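Glutamate receptor IIB (Drosophila melanogaster, PDB 4WXJ) binds the neurotransmitter glutamate through the ligand-binding domain modelled here, as part of what is probably a glutamate-gated ion channel of the postsynaptic muscle membrane. Local coordinates at residues Ile9-Ala14 against Cys54-Asn59; Ala90-Cys95 against Tyr226-Pro231. One frame throughout, in Å; residues are numbered along the deposited sequence.

Contact 1 (Ile9-Ala14 against Cys54-Asn59); sequences IRYTVA and CKFDFN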
loop_
_atom_site.group_PDB
_atom_site.type_symbol
_atom_site.label_atom_id
_atom_site.label_comp_id
_atom_site.label_asym_id
_atom_site.label_seq_id
_atom_site.Cartn_x
_atom_site.Cartn_y
_atom_site.Cartn_z
ATOM N N ILE A 9 4.423 26.615 -10.537
ATOM C CA ILE A 9 5.081 25.326 -10.364
ATOM C C ILE A 9 4.082 24.181 -10.516
ATOM O O ILE A 9 3.055 24.149 -9.837
ATOM C CB ILE A 9 5.770 25.226 -8.985
ATOM C CG1 ILE A 9 6.887 26.268 -8.884
ATOM C CG2 ILE A 9 6.338 23.819 -8.762
ATOM C CD1 ILE A 9 7.500 26.410 -7.501
ATOM N N ARG A 10 4.401 23.247 -11.408
ATOM C CA ARG A 10 3.564 22.076 -11.645
ATOM C C ARG A 10 4.343 20.797 -11.355
ATOM O O ARG A 10 5.502 20.666 -11.749
ATOM C CB ARG A 10 3.047 22.063 -13.085
ATOM C CG ARG A 10 2.061 20.937 -13.375
ATOM C CD ARG A 10 1.541 21.004 -14.800
ATOM N NE ARG A 10 2.615 20.862 -15.780
ATOM C CZ ARG A 10 3.111 19.698 -16.195
ATOM N NH1 ARG A 10 2.639 18.553 -15.719
ATOM N NH2 ARG A 10 4.088 19.681 -17.091
ATOM N N TYR A 11 3.696 19.861 -10.663
ATOM C CA TYR A 11 4.304 18.576 -10.327
ATOM C C TYR A 11 3.583 17.421 -11.009
ATOM O O TYR A 11 2.363 17.298 -10.921
ATOM C CB TYR A 11 4.291 18.354 -8.813
ATOM C CG TYR A 11 5.147 19.318 -8.025
ATOM C CD1 TYR A 11 6.436 19.629 -8.434
ATOM C CD2 TYR A 11 4.664 19.916 -6.870
ATOM C CE1 TYR A 11 7.221 20.510 -7.712
ATOM C CE2 TYR A 11 5.439 20.796 -6.143
ATOM C CZ TYR A 11 6.716 21.090 -6.568
ATOM O OH TYR A 11 7.491 21.968 -5.845
ATOM N N THR A 12 4.344 16.574 -11.692
ATOM C CA THR A 12 3.800 15.331 -12.218
ATOM C C THR A 12 3.664 14.339 -11.066
ATOM O O THR A 12 4.652 13.985 -10.422
ATOM C CB THR A 12 4.685 14.744 -13.331
ATOM O OG1 THR A 12 4.722 15.650 -14.440
ATOM C CG2 THR A 12 4.140 13.398 -13.804
ATOM N N VAL A 13 2.433 13.906 -10.809
ATOM C CA VAL A 13 2.146 13.007 -9.695
ATOM C C VAL A 13 1.995 11.570 -10.179
ATOM O O VAL A 13 0.997 11.216 -10.806
ATOM C CB VAL A 13 0.860 13.426 -8.949
ATOM C CG1 VAL A 13 0.571 12.470 -7.792
ATOM C CG2 VAL A 13 0.984 14.854 -8.441
ATOM N N ALA A 14 2.990 10.744 -9.876
ATOM C CA ALA A 14 2.938 9.331 -10.220
ATOM C C ALA A 14 2.123 8.574 -9.178
ATOM O O ALA A 14 2.315 8.753 -7.977
ATOM C CB ALA A 14 4.340 8.752 -10.325
ATOM N N CYS A 54 0.129 23.993 0.006
ATOM C CA CYS A 54 1.520 24.255 -0.356
ATOM C C CYS A 54 1.640 25.113 -1.615
ATOM O O CYS A 54 2.739 25.519 -1.991
ATOM C CB CYS A 54 2.263 22.934 -0.558
ATOM S SG CYS A 54 2.188 21.820 0.863
ATOM N N LYS A 55 0.505 25.376 -2.259
ATOM C CA LYS A 55 0.452 26.205 -3.462
ATOM C C LYS A 55 1.308 25.645 -4.595
ATOM O O LYS A 55 2.445 26.067 -4.803
ATOM C CB LYS A 55 0.881 27.642 -3.144
ATOM C CG LYS A 55 0.007 28.340 -2.107
ATOM C CD LYS A 55 -1.464 28.318 -2.505
ATOM C CE LYS A 55 -2.334 29.050 -1.500
ATOM N NZ LYS A 55 -3.780 28.781 -1.741
ATOM N N PHE A 56 0.740 24.686 -5.321
ATOM C CA PHE A 56 1.361 24.154 -6.526
ATOM C C PHE A 56 0.288 23.555 -7.428
ATOM O O PHE A 56 -0.770 23.140 -6.950
ATOM C CB PHE A 56 2.426 23.099 -6.185
ATOM C CG PHE A 56 1.889 21.884 -5.468
ATOM C CD1 PHE A 56 1.217 20.888 -6.158
ATOM C CD2 PHE A 56 2.080 21.731 -4.104
ATOM C CE1 PHE A 56 0.731 19.772 -5.500
ATOM C CE2 PHE A 56 1.597 20.615 -3.440
ATOM C CZ PHE A 56 0.923 19.635 -4.140
ATOM N N ASP A 57 0.556 23.529 -8.729
ATOM C CA ASP A 57 -0.290 22.802 -9.667
ATOM C C ASP A 57 0.243 21.384 -9.795
ATOM O O ASP A 57 1.378 21.109 -9.406
ATOM C CB ASP A 57 -0.329 23.493 -11.031
ATOM C CG ASP A 57 -1.354 24.606 -11.087
ATOM O OD1 ASP A 57 -2.508 24.330 -11.481
ATOM O OD2 ASP A 57 -1.010 25.753 -10.735
ATOM N N PHE A 58 -0.573 20.482 -10.330
ATOM C CA PHE A 58 -0.165 19.090 -10.444
ATOM C C PHE A 58 -0.922 18.354 -11.538
ATOM O O PHE A 58 -2.023 18.745 -11.924
ATOM C CB PHE A 58 -0.366 18.368 -9.109
ATOM C CG PHE A 58 -1.792 18.352 -8.642
ATOM C CD1 PHE A 58 -2.648 17.331 -9.022
ATOM C CD2 PHE A 58 -2.279 19.363 -7.831
ATOM C CE1 PHE A 58 -3.963 17.319 -8.597
ATOM C CE2 PHE A 58 -3.592 19.354 -7.401
ATOM C CZ PHE A 58 -4.436 18.331 -7.785
ATOM N N ASN A 59 -0.309 17.281 -12.024
ATOM C CA ASN A 59 -0.915 16.418 -13.023
ATOM C C ASN A 59 -0.743 14.955 -12.631
ATOM O O ASN A 59 0.379 14.478 -12.464
ATOM C CB ASN A 59 -0.292 16.678 -14.395
ATOM C CG ASN A 59 -0.864 15.782 -15.474
ATOM O OD1 ASN A 59 -2.046 15.436 -15.449
ATOM N ND2 ASN A 59 -0.024 15.396 -16.427
#
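Tyr11 sets the CD2 corner of its ring over one face of Phe56, 3.6 Å above that plane and toward its rim. The two rings meet obliquely, planes 55° apart, and Tyr11 CD2 comes within 3.7 Å of Phe56 CD1. Phe56 reaches this place because its CG sits between the backbone N and the carbonyl carbon (chi1 62°), which turns the ring up beside the tyrosine. The Arg10 guanidinium meets Asn59 at its edge: NH1 lies 3.7 Å from Asn59 CB, and the two side chains run alongside each other with their planes strongly turned against each other. Further on, Val13 CG2 rests 3.8 Å from Phe58 CB, while the Phe58 ring leads away to helix 42-54 and meets Tyr48 edge-to-face. Between these two layers of side chains, strands 10-15 and 57-62 pair in parallel, the first two strands of the sheet in this lobe of the periplasmic-binding-protein-like ligand-binding domain. Tyr11 bonds the neighbouring strand with both its N and its O: the N gives a hydrogen bond to Asp57 O, from above the carbonyl plane, and the O accepts one from Asn59 N. Asp57 N to Ile9 O and Val13 N to Asn59 O (2.7 Å, nearly straight at 172°) extend the pairing. Arg10, Asp57 and Asn59 line the more solvent-accessible face; on the other, Phe56 also packs on Leu240 of helix 237-250.

Contact 2 (Ala90-Cys95 against Tyr226-Pro231); sequences AQIGIC and YGIAVP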
loop_
_atom_site.group_PDB
_atom_site.type_symbol
_atom_site.label_atom_id
_atom_site.label_comp_id
_atom_site.label_asym_id
_atom_site.label_seq_id
_atom_site.Cartn_x
_atom_site.Cartn_y
_atom_site.Cartn_z
ATOM N N ALA A 90 8.599 11.903 -12.809
ATOM C CA ALA A 90 7.609 12.428 -11.880
ATOM C C ALA A 90 8.318 13.073 -10.698
ATOM O O ALA A 90 9.426 12.675 -10.338
ATOM C CB ALA A 90 6.675 11.328 -11.411
ATOM N N GLN A 91 7.675 14.075 -10.106
ATOM C CA GLN A 91 8.247 14.807 -8.982
ATOM C C GLN A 91 7.636 14.345 -7.659
ATOM O O GLN A 91 8.216 14.545 -6.591
ATOM C CB GLN A 91 8.033 16.313 -9.163
ATOM C CG GLN A 91 8.779 16.914 -10.349
ATOM C CD GLN A 91 8.210 16.483 -11.689
ATOM O OE1 GLN A 91 7.001 16.558 -11.917
ATOM N NE2 GLN A 91 9.079 16.021 -12.582
ATOM N N ILE A 92 6.460 13.730 -7.746
ATOM C CA ILE A 92 5.732 13.270 -6.569
ATOM C C ILE A 92 5.132 11.890 -6.829
ATOM O O ILE A 92 4.522 11.657 -7.870
ATOM C CB ILE A 92 4.617 14.270 -6.178
ATOM C CG1 ILE A 92 5.240 15.570 -5.655
ATOM C CG2 ILE A 92 3.692 13.668 -5.123
ATOM C CD1 ILE A 92 4.246 16.689 -5.405
ATOM N N GLY A 93 5.322 10.980 -5.875
ATOM C CA GLY A 93 4.756 9.643 -5.943
ATOM C C GLY A 93 3.885 9.374 -4.730
ATOM O O GLY A 93 4.318 9.595 -3.599
ATOM N N ILE A 94 2.660 8.907 -4.955
ATOM C CA ILE A 94 1.716 8.721 -3.855
ATOM C C ILE A 94 0.690 7.613 -4.092
ATOM O O ILE A 94 0.220 7.401 -5.211
ATOM C CB ILE A 94 0.952 10.032 -3.555
ATOM C CG1 ILE A 94 0.029 9.849 -2.342
ATOM C CG2 ILE A 94 0.163 10.487 -4.783
ATOM C CD1 ILE A 94 -0.580 11.138 -1.825
ATOM N N CYS A 95 0.372 6.923 -2.999
ATOM C CA CYS A 95 -0.707 5.941 -2.892
ATOM C C CYS A 95 -0.550 5.347 -1.498
ATOM O O CYS A 95 -0.025 6.014 -0.606
ATOM C CB CYS A 95 -0.636 4.854 -3.969
ATOM S SG CYS A 95 0.872 3.861 -3.932
ATOM N N TYR A 226 2.815 5.190 5.597
ATOM C CA TYR A 226 2.676 5.689 4.232
ATOM C C TYR A 226 3.282 7.079 4.133
ATOM O O TYR A 226 3.016 7.938 4.974
ATOM C CB TYR A 226 1.211 5.753 3.796
ATOM C CG TYR A 226 0.502 4.423 3.684
ATOM C CD1 TYR A 226 1.203 3.238 3.503
ATOM C CD2 TYR A 226 -0.882 4.359 3.750
ATOM C CE1 TYR A 226 0.541 2.028 3.399
ATOM C CE2 TYR A 226 -1.549 3.159 3.646
ATOM C CZ TYR A 226 -0.835 1.997 3.472
ATOM O OH TYR A 226 -1.507 0.802 3.366
ATOM N N GLY A 227 4.082 7.297 3.094
ATOM C CA GLY A 227 4.694 8.589 2.853
ATOM C C GLY A 227 4.634 8.958 1.384
ATOM O O GLY A 227 4.545 8.087 0.518
ATOM N N ILE A 228 4.667 10.255 1.106
ATOM C CA ILE A 228 4.769 10.730 -0.265
ATOM C C ILE A 228 6.219 10.622 -0.711
ATOM O O ILE A 228 7.120 11.141 -0.051
ATOM C CB ILE A 228 4.276 12.182 -0.409
ATOM C CG1 ILE A 228 2.770 12.251 -0.137
ATOM C CG2 ILE A 228 4.599 12.717 -1.809
ATOM C CD1 ILE A 228 2.174 13.648 -0.222
ATOM N N ALA A 229 6.439 9.942 -1.830
ATOM C CA ALA A 229 7.782 9.755 -2.360
ATOM C C ALA A 229 8.168 10.919 -3.269
ATOM O O ALA A 229 7.366 11.366 -4.091
ATOM C CB ALA A 229 7.875 8.439 -3.113
ATOM N N VAL A 230 9.394 11.406 -3.104
ATOM C CA VAL A 230 9.943 12.444 -3.967
ATOM C C VAL A 230 11.396 12.111 -4.297
ATOM O O VAL A 230 12.028 11.332 -3.583
ATOM C CB VAL A 230 9.866 13.839 -3.311
ATOM C CG1 VAL A 230 8.420 14.209 -3.008
ATOM C CG2 VAL A 230 10.712 13.888 -2.038
ATOM N N PRO A 231 11.934 12.697 -5.380
ATOM C CA PRO A 231 13.338 12.444 -5.723
ATOM C C PRO A 231 14.276 12.855 -4.595
ATOM O O PRO A 231 13.964 13.792 -3.860
ATOM C CB PRO A 231 13.562 13.307 -6.969
ATOM C CG PRO A 231 12.203 13.532 -7.532
ATOM C CD PRO A 231 11.285 13.591 -6.354
#
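Ile228 pushes its branched side chain into the hollow between Ile92 and Ile94, on the far face of the strands from the Ala229 methyl, where Gly93 has no side chain to crowd Ala229 CB. With its CG2 anti to the backbone N, Ile228 turns that methyl to within 3.6 Å of Ile92 CG2. The other branch reaches toward Ile94, where CG1 of Ile228 lies 3.9 Å from Ile94 CD1. Replacing this isoleucine by an alanine removes both branches and would probably open a gap between Ile92 and Ile94 and take away a contact with Leu50 of helix 42-54. Farther along, the Pro231 ring sits against the Gln91 carbonyl, its CD 3.2 Å from Gln91 O, and Val230 CG1 approaches the same oxygen. Gly93 and Ala229 form one antiparallel, hydrogen-bonded pair: Gly93 N to Ala229 O is 2.7 Å, and Ala229 N to Gly93 O is 2.8 Å, the latter in the carbonyl plane. Tyr226 touches the bound glutamate, and its OH is hydrogen-bonded to Glu200 and Thr202. The chemistry, two backbone bonds in a buried, largely aliphatic setting, implies that the return strand is fixed beside the lobe's sheet by main-chain pairing and shape, with no charged pair between the segments.

In the fold
From the N terminus the chain runs out along strand 10-15, passes through helix 42-54 and returns on strand 57-62, where contact 1 closes the first loop as a right-handed beta-alpha-beta crossover. It continues through helix 80-86 to residues 90-95, which flank strand 10-15 across from strand 57-62. Contact 2 then closes a loop of 130 residues, which in this construct includes an engineered dipeptide linker and takes in the second lobe, before strand 214-230 comes back. The two loops follow in series. The side-chain oxygen Gln91 OE1 takes Thr12 N, and the sheet bond Ala14 N to Ile92 O continues the pairing, each 2.7 Å. Through contact 2, the end of strand 214-230 is thus coupled to strand 10-15 by way of residues 90-95.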